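PDB 4DRS: pyruvate kinase from Cryptosporidium parvum, which probably catalyses the closing step of glycolysis, passing the phosphoryl group of phosphoenolpyruvate to ADP to yield pyruvate and ATP. Local coordinates for residues A242-C247 and I265-K270; S282-S287 and S315-A320; I106-K111 and D223-Y228. All blocks are in the same frame, centred on the assembly; numbering follows the deposited sequence.

Contact 1: residues A242-C247 and I265-K270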
loop_
_atom_site.group_PDB
_atom_site.type_symbol
_atom_site.label_atom_id
_atom_site.label_comp_id
_atom_site.label_asym_id
_atom_site.label_seq_id
_atom_site.Cartn_x
_atom_site.Cartn_y
_atom_site.Cartn_z
ATOM N N ALA A 242 -39.820 -5.684 -3.399
ATOM C CA ALA A 242 -41.173 -6.204 -3.231
ATOM C C ALA A 242 -41.456 -7.373 -4.175
ATOM O O ALA A 242 -42.226 -8.275 -3.828
ATOM C CB ALA A 242 -42.203 -5.100 -3.419
ATOM N N ASP A 243 -40.835 -7.351 -5.356
ATOM C CA ASP A 243 -40.931 -8.461 -6.309
ATOM C C ASP A 243 -40.313 -9.725 -5.718
ATOM O O ASP A 243 -40.883 -10.815 -5.827
ATOM C CB ASP A 243 -40.242 -8.123 -7.636
ATOM C CG ASP A 243 -40.888 -6.952 -8.364
ATOM O OD1 ASP A 243 -42.120 -6.768 -8.260
ATOM O OD2 ASP A 243 -40.158 -6.223 -9.065
ATOM N N VAL A 244 -39.147 -9.565 -5.093
ATOM C CA VAL A 244 -38.446 -10.666 -4.434
ATOM C C VAL A 244 -39.278 -11.203 -3.265
ATOM O O VAL A 244 -39.428 -12.418 -3.108
ATOM C CB VAL A 244 -37.029 -10.244 -3.955
ATOM C CG1 VAL A 244 -36.280 -11.422 -3.346
ATOM C CG2 VAL A 244 -36.217 -9.661 -5.106
ATOM N N GLN A 245 -39.826 -10.289 -2.464
ATOM C CA GLN A 245 -40.634 -10.645 -1.291
ATOM C C GLN A 245 -41.937 -11.369 -1.627
ATOM O O GLN A 245 -42.381 -12.222 -0.860
ATOM C CB GLN A 245 -40.904 -9.418 -0.411
ATOM C CG GLN A 245 -39.796 -9.151 0.600
ATOM C CD GLN A 245 -39.970 -7.835 1.346
ATOM O OE1 GLN A 245 -40.127 -6.772 0.736
ATOM N NE2 GLN A 245 -39.925 -7.898 2.677
ATOM N N LEU A 246 -42.538 -11.039 -2.769
ATOM C CA LEU A 246 -43.688 -11.790 -3.263
ATOM C C LEU A 246 -43.302 -13.249 -3.519
ATOM O O LEU A 246 -44.030 -14.169 -3.135
ATOM C CB LEU A 246 -44.282 -11.145 -4.523
ATOM C CG LEU A 246 -45.445 -11.865 -5.233
ATOM C CD1 LEU A 246 -46.621 -12.152 -4.302
ATOM C CD2 LEU A 246 -45.915 -11.078 -6.451
ATOM N N CYS A 247 -42.146 -13.458 -4.145
ATOM C CA CYS A 247 -41.656 -14.804 -4.415
ATOM C C CYS A 247 -41.333 -15.573 -3.127
ATOM O O CYS A 247 -41.602 -16.772 -3.034
ATOM C CB CYS A 247 -40.441 -14.757 -5.344
ATOM S SG CYS A 247 -39.968 -16.371 -5.994
ATOM N N ILE A 265 -34.984 -23.499 -1.988
ATOM C CA ILE A 265 -34.762 -23.061 -3.367
ATOM C C ILE A 265 -34.324 -21.593 -3.404
ATOM O O ILE A 265 -34.865 -20.757 -2.684
ATOM C CB ILE A 265 -36.017 -23.304 -4.257
ATOM C CG1 ILE A 265 -35.667 -23.146 -5.742
ATOM C CG2 ILE A 265 -37.181 -22.396 -3.843
ATOM C CD1 ILE A 265 -36.721 -23.664 -6.697
ATOM N N LYS A 266 -33.343 -21.292 -4.251
ATOM C CA LYS A 266 -32.715 -19.972 -4.264
ATOM C C LYS A 266 -33.281 -19.029 -5.315
ATOM O O LYS A 266 -33.495 -19.411 -6.465
ATOM C CB LYS A 266 -31.193 -20.105 -4.382
ATOM C CG LYS A 266 -30.548 -20.493 -3.065
ATOM C CD LYS A 266 -29.274 -21.292 -3.258
ATOM C CE LYS A 266 -29.009 -22.154 -2.029
ATOM N NZ LYS A 266 -30.079 -23.178 -1.810
ATOM N N ILE A 267 -33.539 -17.798 -4.890
ATOM C CA ILE A 267 -34.088 -16.765 -5.755
ATOM C C ILE A 267 -32.955 -15.958 -6.369
ATOM O O ILE A 267 -32.163 -15.330 -5.660
ATOM C CB ILE A 267 -35.040 -15.821 -4.986
ATOM C CG1 ILE A 267 -36.214 -16.616 -4.405
ATOM C CG2 ILE A 267 -35.531 -14.695 -5.893
ATOM C CD1 ILE A 267 -37.049 -15.837 -3.406
ATOM N N ILE A 268 -32.887 -15.992 -7.692
ATOM C CA ILE A 268 -31.893 -15.240 -8.433
ATOM C C ILE A 268 -32.625 -14.181 -9.243
ATOM O O ILE A 268 -33.370 -14.501 -10.167
ATOM C CB ILE A 268 -31.045 -16.175 -9.325
ATOM C CG1 ILE A 268 -30.339 -17.214 -8.444
ATOM C CG2 ILE A 268 -30.038 -15.380 -10.154
ATOM C CD1 ILE A 268 -29.698 -18.340 -9.213
ATOM N N SER A 269 -32.450 -12.921 -8.864
ATOM C CA SER A 269 -33.163 -11.834 -9.521
ATOM C C SER A 269 -32.411 -11.359 -10.754
ATOM O O SER A 269 -31.202 -11.125 -10.704
ATOM C CB SER A 269 -33.401 -10.683 -8.556
ATOM O OG SER A 269 -34.274 -11.081 -7.515
ATOM N N LYS A 270 -33.143 -11.241 -11.858
ATOM C CA LYS A 270 -32.587 -10.792 -13.124
ATOM C C LYS A 270 -32.809 -9.300 -13.291
ATOM O O LYS A 270 -33.951 -8.826 -13.326
ATOM C CB LYS A 270 -33.226 -11.548 -14.290
ATOM C CG LYS A 270 -32.886 -13.034 -14.324
ATOM C CD LYS A 270 -33.818 -13.814 -15.235
ATOM C CE LYS A 270 -33.674 -13.392 -16.688
ATOM N NZ LYS A 270 -34.679 -14.089 -17.529
#
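Cys247 and Ile267 meet through their outermost atoms, the sulfur SG lying 3.9 Å from the methyl CD1 and 4.1 Å from CG1 of the isoleucine. The other branch, Ile267 CG2, reaches toward Val244, whose CG1 stands 4.2 Å away. One isoleucine thus serves two helix residues a turn apart, one with each arm. Val244 divides its methyls in the same manner: with CG1 anti to the backbone N (chi1 -177°), CG2 is left to rest against Ser269, 3.4 Å from OG. Val238 also touches this serine, and its hydroxyl is hydrogen-bonded to Ser287 OG, just beyond helix 280-286. Arg248 and Ile251, further along helix 241-252, extend the cover over Ile267. The short segments 242-247 and 266-270 run at 153°, their axes 10.0 Å apart at closest approach, as expected where a helix returns the chain between two parallel strands. This is the second half of the beta-alpha-beta unit made by strand 232-235, helix 241-252 and strand 266-271 of the TIM barrel; strand 266-271 lies between strands 232-235 and 289-293, while helix 280-286 packs beside Val244.

Contact 2: residues S282-S287 and S315-A320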
loop_
_atom_site.group_PDB
_atom_site.type_symbol
_atom_site.label_atom_id
_atom_site.label_comp_id
_atom_site.label_asym_id
_atom_site.label_seq_id
_atom_site.Cartn_x
_atom_site.Cartn_y
_atom_site.Cartn_z
ATOM N N SER A 282 -31.539 -2.713 -3.140
ATOM C CA SER A 282 -32.683 -3.342 -2.502
ATOM C C SER A 282 -32.879 -4.779 -3.015
ATOM O O SER A 282 -33.028 -5.715 -2.227
ATOM C CB SER A 282 -33.927 -2.485 -2.753
ATOM O OG SER A 282 -35.120 -3.162 -2.405
ATOM N N ILE A 283 -32.850 -4.938 -4.335
ATOM C CA ILE A 283 -33.037 -6.236 -4.973
ATOM C C ILE A 283 -31.930 -7.219 -4.569
ATOM O O ILE A 283 -32.213 -8.343 -4.138
ATOM C CB ILE A 283 -33.119 -6.094 -6.508
ATOM C CG1 ILE A 283 -34.322 -5.221 -6.890
ATOM C CG2 ILE A 283 -33.207 -7.462 -7.171
ATOM C CD1 ILE A 283 -34.259 -4.629 -8.279
ATOM N N CYS A 284 -30.682 -6.773 -4.689
ATOM C CA CYS A 284 -29.512 -7.562 -4.315
ATOM C C CYS A 284 -29.558 -7.987 -2.850
ATOM O O CYS A 284 -29.268 -9.135 -2.520
ATOM C CB CYS A 284 -28.232 -6.772 -4.594
ATOM S SG CYS A 284 -26.702 -7.617 -4.128
ATOM N N SER A 285 -29.932 -7.054 -1.984
ATOM C CA SER A 285 -30.053 -7.303 -0.549
ATOM C C SER A 285 -31.144 -8.336 -0.209
ATOM O O SER A 285 -30.999 -9.108 0.736
ATOM C CB SER A 285 -30.325 -5.982 0.171
ATOM O OG SER A 285 -30.564 -6.183 1.548
ATOM N N GLU A 286 -32.227 -8.344 -0.984
ATOM C CA GLU A 286 -33.334 -9.281 -0.760
ATOM C C GLU A 286 -33.085 -10.671 -1.355
ATOM O O GLU A 286 -33.592 -11.665 -0.843
ATOM C CB GLU A 286 -34.644 -8.722 -1.333
ATOM C CG GLU A 286 -35.041 -7.345 -0.823
ATOM C CD GLU A 286 -35.899 -7.386 0.422
ATOM O OE1 GLU A 286 -35.439 -7.902 1.468
ATOM O OE2 GLU A 286 -37.042 -6.884 0.355
ATOM N N SER A 287 -32.312 -10.732 -2.438
ATOM C CA SER A 287 -32.180 -11.957 -3.230
ATOM C C SER A 287 -31.074 -12.891 -2.733
ATOM O O SER A 287 -30.259 -12.503 -1.907
ATOM C CB SER A 287 -31.956 -11.603 -4.702
ATOM O OG SER A 287 -32.966 -10.728 -5.177
ATOM N N SER A 315 -19.347 -5.922 -8.992
ATOM C CA SER A 315 -18.561 -5.501 -7.824
ATOM C C SER A 315 -19.394 -5.472 -6.549
ATOM O O SER A 315 -18.951 -5.954 -5.502
ATOM C CB SER A 315 -17.941 -4.124 -8.051
ATOM O OG SER A 315 -16.873 -4.204 -8.971
ATOM N N LYS A 316 -20.593 -4.905 -6.646
ATOM C CA LYS A 316 -21.513 -4.844 -5.513
ATOM C C LYS A 316 -21.922 -6.232 -5.006
ATOM O O LYS A 316 -22.027 -6.439 -3.795
ATOM C CB LYS A 316 -22.750 -4.007 -5.859
ATOM C CG LYS A 316 -22.464 -2.522 -5.972
ATOM C CD LYS A 316 -23.729 -1.743 -6.278
ATOM C CE LYS A 316 -23.567 -0.280 -5.902
ATOM N NZ LYS A 316 -24.891 0.357 -5.676
ATOM N N CYS A 317 -22.135 -7.175 -5.926
ATOM C CA CYS A 317 -22.429 -8.561 -5.550
ATOM C C CYS A 317 -21.237 -9.229 -4.876
ATOM O O CYS A 317 -21.415 -10.004 -3.931
ATOM C CB CYS A 317 -22.879 -9.380 -6.758
ATOM S SG CYS A 317 -24.501 -8.906 -7.396
ATOM N N ASN A 318 -20.031 -8.928 -5.362
ATOM C CA ASN A 318 -18.802 -9.436 -4.748
ATOM C C ASN A 318 -18.654 -8.969 -3.293
ATOM O O ASN A 318 -18.344 -9.769 -2.406
ATOM C CB ASN A 318 -17.564 -9.026 -5.556
ATOM C CG ASN A 318 -17.461 -9.732 -6.907
ATOM O OD1 ASN A 318 -16.555 -9.437 -7.685
ATOM N ND2 ASN A 318 -18.375 -10.658 -7.195
ATOM N N VAL A 319 -18.888 -7.676 -3.064
ATOM C CA VAL A 319 -18.805 -7.075 -1.725
ATOM C C VAL A 319 -19.882 -7.635 -0.790
ATOM O O VAL A 319 -19.622 -7.881 0.393
ATOM C CB VAL A 319 -18.898 -5.526 -1.791
ATOM C CG1 VAL A 319 -19.076 -4.918 -0.405
ATOM C CG2 VAL A 319 -17.667 -4.936 -2.474
ATOM N N ALA A 320 -21.081 -7.848 -1.326
ATOM C CA ALA A 320 -22.184 -8.409 -0.540
ATOM C C ALA A 320 -22.056 -9.918 -0.340
ATOM O O ALA A 320 -22.766 -10.497 0.482
ATOM C CB ALA A 320 -23.525 -8.070 -1.175
#
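Cys284 and Cys317 face each other through their sulfurs, SG to SG 4.1 Å, a van der Waals separation far too long for a disulfide. The two arrive there by different torsions: Cys284 extends SG anti to its backbone N (chi1 178°), beside the carbonyl carbon, whereas Cys317 folds SG back beside its own N (chi1 -69°). Phe280 also touches Cys317, and both cysteines are buried. These helices, 280-286 and 306-320, are neighbours on the outer layer of the TIM barrel, following the consecutive strands 266-271 and 289-293. At the end of the first helix Ser287 turns back on Ile283, whose carbonyl O accepts from both Ser287 N, at 2.9 Å, and Ser287 OG, at 2.7 Å; the hydroxyl approaches from above the carbonyl plane, 42° out of it. Where this helix ends, Lys322 NZ binds the carbonyl oxygens of Cys284 and Ser287. Toward solvent the packing is thinner. Exposed Ala320 offers just its CB to Cys284 SG, 4.4 Å away, and Lys316, although its CB is directed at the first helix, carries its chain away from Cys284 to a salt bridge between NZ and Asp281 OD1. The same lysine packs on Cys26 of the second subunit, a cysteine seen to form an interchain disulfide with Cys312, which lies on helix 306-320.

Contact 3: residues I106-K111 and D223-Y228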
loop_
_atom_site.group_PDB
_atom_site.type_symbol
_atom_site.label_atom_id
_atom_site.label_comp_id
_atom_site.label_asym_id
_atom_site.label_seq_id
_atom_site.Cartn_x
_atom_site.Cartn_y
_atom_site.Cartn_z
ATOM N N ILE A 106 -30.422 -27.357 -11.137
ATOM C CA ILE A 106 -31.459 -27.076 -12.132
ATOM C C ILE A 106 -32.164 -25.756 -11.828
ATOM O O ILE A 106 -32.620 -25.531 -10.705
ATOM C CB ILE A 106 -32.472 -28.237 -12.281
ATOM C CG1 ILE A 106 -31.728 -29.560 -12.497
ATOM C CG2 ILE A 106 -33.409 -27.979 -13.453
ATOM C CD1 ILE A 106 -32.598 -30.796 -12.449
ATOM N N MET A 107 -32.233 -24.899 -12.850
ATOM C CA MET A 107 -32.753 -23.538 -12.746
ATOM C C MET A 107 -34.002 -23.352 -13.614
ATOM O O MET A 107 -34.001 -23.665 -14.810
ATOM C CB MET A 107 -31.668 -22.536 -13.172
ATOM C CG MET A 107 -32.145 -21.100 -13.399
ATOM S SD MET A 107 -30.849 -19.987 -14.010
ATOM C CE MET A 107 -29.905 -19.670 -12.519
ATOM N N LEU A 108 -35.062 -22.835 -12.998
ATOM C CA LEU A 108 -36.244 -22.412 -13.727
ATOM C C LEU A 108 -36.186 -20.891 -13.904
ATOM O O LEU A 108 -36.076 -20.141 -12.930
ATOM C CB LEU A 108 -37.514 -22.858 -12.993
ATOM C CG LEU A 108 -38.894 -22.532 -13.580
ATOM C CD1 LEU A 108 -39.924 -23.560 -13.134
ATOM C CD2 LEU A 108 -39.339 -21.127 -13.190
ATOM N N ASP A 109 -36.233 -20.457 -15.159
ATOM C CA ASP A 109 -36.187 -19.042 -15.519
ATOM C C ASP A 109 -37.601 -18.655 -15.928
ATOM O O ASP A 109 -38.116 -19.167 -16.925
ATOM C CB ASP A 109 -35.202 -18.833 -16.683
ATOM C CG ASP A 109 -34.933 -17.361 -16.989
ATOM O OD1 ASP A 109 -35.886 -16.551 -17.094
ATOM O OD2 ASP A 109 -33.743 -17.015 -17.156
ATOM N N THR A 110 -38.234 -17.775 -15.153
ATOM C CA THR A 110 -39.643 -17.432 -15.378
ATOM C C THR A 110 -39.845 -16.663 -16.671
ATOM O O THR A 110 -38.968 -15.915 -17.103
ATOM C CB THR A 110 -40.263 -16.611 -14.220
ATOM O OG1 THR A 110 -39.572 -15.363 -14.086
ATOM C CG2 THR A 110 -40.198 -17.388 -12.904
ATOM N N LYS A 111 -41.008 -16.870 -17.282
ATOM C CA LYS A 111 -41.434 -16.113 -18.452
ATOM C C LYS A 111 -41.504 -14.613 -18.128
ATOM O O LYS A 111 -41.005 -13.789 -18.887
ATOM C CB LYS A 111 -42.791 -16.629 -18.941
ATOM C CG LYS A 111 -43.286 -15.986 -20.224
ATOM C CD LYS A 111 -44.600 -16.600 -20.676
ATOM C CE LYS A 111 -45.090 -15.956 -21.965
ATOM N NZ LYS A 111 -46.178 -16.758 -22.592
ATOM N N ASP A 223 -45.989 -25.255 -9.151
ATOM C CA ASP A 223 -46.294 -26.561 -9.750
ATOM C C ASP A 223 -45.173 -27.169 -10.584
ATOM O O ASP A 223 -45.346 -28.243 -11.167
ATOM C CB ASP A 223 -47.580 -26.497 -10.579
ATOM C CG ASP A 223 -48.821 -26.414 -9.719
ATOM O OD1 ASP A 223 -48.876 -27.110 -8.680
ATOM O OD2 ASP A 223 -49.747 -25.654 -10.082
ATOM N N PHE A 224 -44.032 -26.494 -10.651
ATOM C CA PHE A 224 -42.871 -27.084 -11.304
ATOM C C PHE A 224 -41.615 -27.005 -10.431
ATOM O O PHE A 224 -41.084 -28.038 -10.021
ATOM C CB PHE A 224 -42.641 -26.481 -12.692
ATOM C CG PHE A 224 -41.837 -27.360 -13.599
ATOM C CD1 PHE A 224 -42.469 -28.160 -14.548
ATOM C CD2 PHE A 224 -40.449 -27.408 -13.498
ATOM C CE1 PHE A 224 -41.729 -28.983 -15.385
ATOM C CE2 PHE A 224 -39.706 -28.230 -14.334
ATOM C CZ PHE A 224 -40.346 -29.016 -15.281
ATOM N N ALA A 225 -41.161 -25.784 -10.138
ATOM C CA ALA A 225 -39.959 -25.565 -9.320
ATOM C C ALA A 225 -40.063 -26.177 -7.922
ATOM O O ALA A 225 -39.176 -26.911 -7.497
ATOM C CB ALA A 225 -39.630 -24.081 -9.233
ATOM N N LEU A 226 -41.148 -25.887 -7.212
ATOM C CA LEU A 226 -41.324 -26.445 -5.881
ATOM C C LEU A 226 -41.725 -27.910 -5.961
ATOM O O LEU A 226 -41.161 -28.754 -5.255
ATOM C CB LEU A 226 -42.342 -25.637 -5.074
ATOM C CG LEU A 226 -41.947 -24.189 -4.753
ATOM C CD1 LEU A 226 -43.017 -23.506 -3.918
ATOM C CD2 LEU A 226 -40.596 -24.141 -4.045
ATOM N N LYS A 227 -42.682 -28.204 -6.841
ATOM C CA LYS A 227 -43.214 -29.551 -7.002
ATOM C C LYS A 227 -42.112 -30.565 -7.311
ATOM O O LYS A 227 -42.037 -31.615 -6.672
ATOM C CB LYS A 227 -44.293 -29.573 -8.090
ATOM C CG LYS A 227 -45.036 -30.897 -8.199
ATOM C CD LYS A 227 -46.056 -30.881 -9.326
ATOM C CE LYS A 227 -46.631 -32.271 -9.549
ATOM N NZ LYS A 227 -47.844 -32.253 -10.415
ATOM N N TYR A 228 -41.254 -30.241 -8.272
ATOM C CA TYR A 228 -40.191 -31.156 -8.679
ATOM C C TYR A 228 -38.843 -30.879 -8.013
ATOM O O TYR A 228 -37.819 -31.426 -8.432
ATOM C CB TYR A 228 -40.057 -31.189 -10.205
ATOM C CG TYR A 228 -41.338 -31.576 -10.905
ATOM C CD1 TYR A 228 -42.037 -32.726 -10.530
ATOM C CD2 TYR A 228 -41.857 -30.793 -11.932
ATOM C CE1 TYR A 228 -43.217 -33.083 -11.161
ATOM C CE2 TYR A 228 -43.037 -31.142 -12.572
ATOM C CZ TYR A 228 -43.710 -32.288 -12.183
ATOM O OH TYR A 228 -44.879 -32.639 -12.808
#
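Leu108 projects from strand 105-109 into the angle between Phe224 and Ala225 of helix 215-226, and so joins the third strand of the TIM barrel to the helix that follows it in the barrel's order. The 111 residues between the two segments include the strands of a separate mixed sheet; in pyruvate kinases a whole domain is inserted at this point, so strand and helix are neighbours in space but distant in sequence. Leu108 CB, 4.5 Å from Ala225 CB, is directed at the helix, and with CG anti to the backbone N (chi1 -180°) the branch reaches on to Phe224 and Ala225. CG, like CB, stops short of contact, and the two methyls have unequal roles. CD1 does the touching: it lies 3.9 Å from Ala225 CB, equally near the backbone N of that alanine, and 3.9 Å from Phe224 CD2, meeting the ring at a slant. The second methyl, Leu108 CD2, stays back, 4.9 Å from Ala225 CB. Phe77 and Leu230 also touch the leucine. The phenyl ring is steadied by aromatic neighbours, Phe77 edge-to-face with it and Tyr228 over one face, the tyrosine CD2 being 3.7 Å above the Phe224 ring plane near its centre. In return, Phe224 CD1 lies in plane at the edge of the Tyr228 ring. A wider, pi-type turn runs through 223-226, and Tyr228 N bonds to Phe224 O at 2.8 Å.

In the fold
The three contacts follow one another around the barrel: the centre of contact 1 is about 13 Å from each of the others, while contacts 2 and 3 lie about 23 Å apart, centre to centre, without touching. Contacts 1 and 2 also pack through Ser269 CB and Ile283 CG2, 3.5 Å apart. Contacts 1 and 3 share the parallel sheet; Lys270 NZ makes a salt bridge to Asp109 OD1 at 2.8 Å, and Ile265 CD1 packs on Ala225 CB. Asp109 OD2 also pairs with Arg74, a residue seen to bind ADP, which is absent from this chain; the side chains of Leu108 and Arg74 are about 7 Å apart. Contacts 1 and 2 lie away from that site.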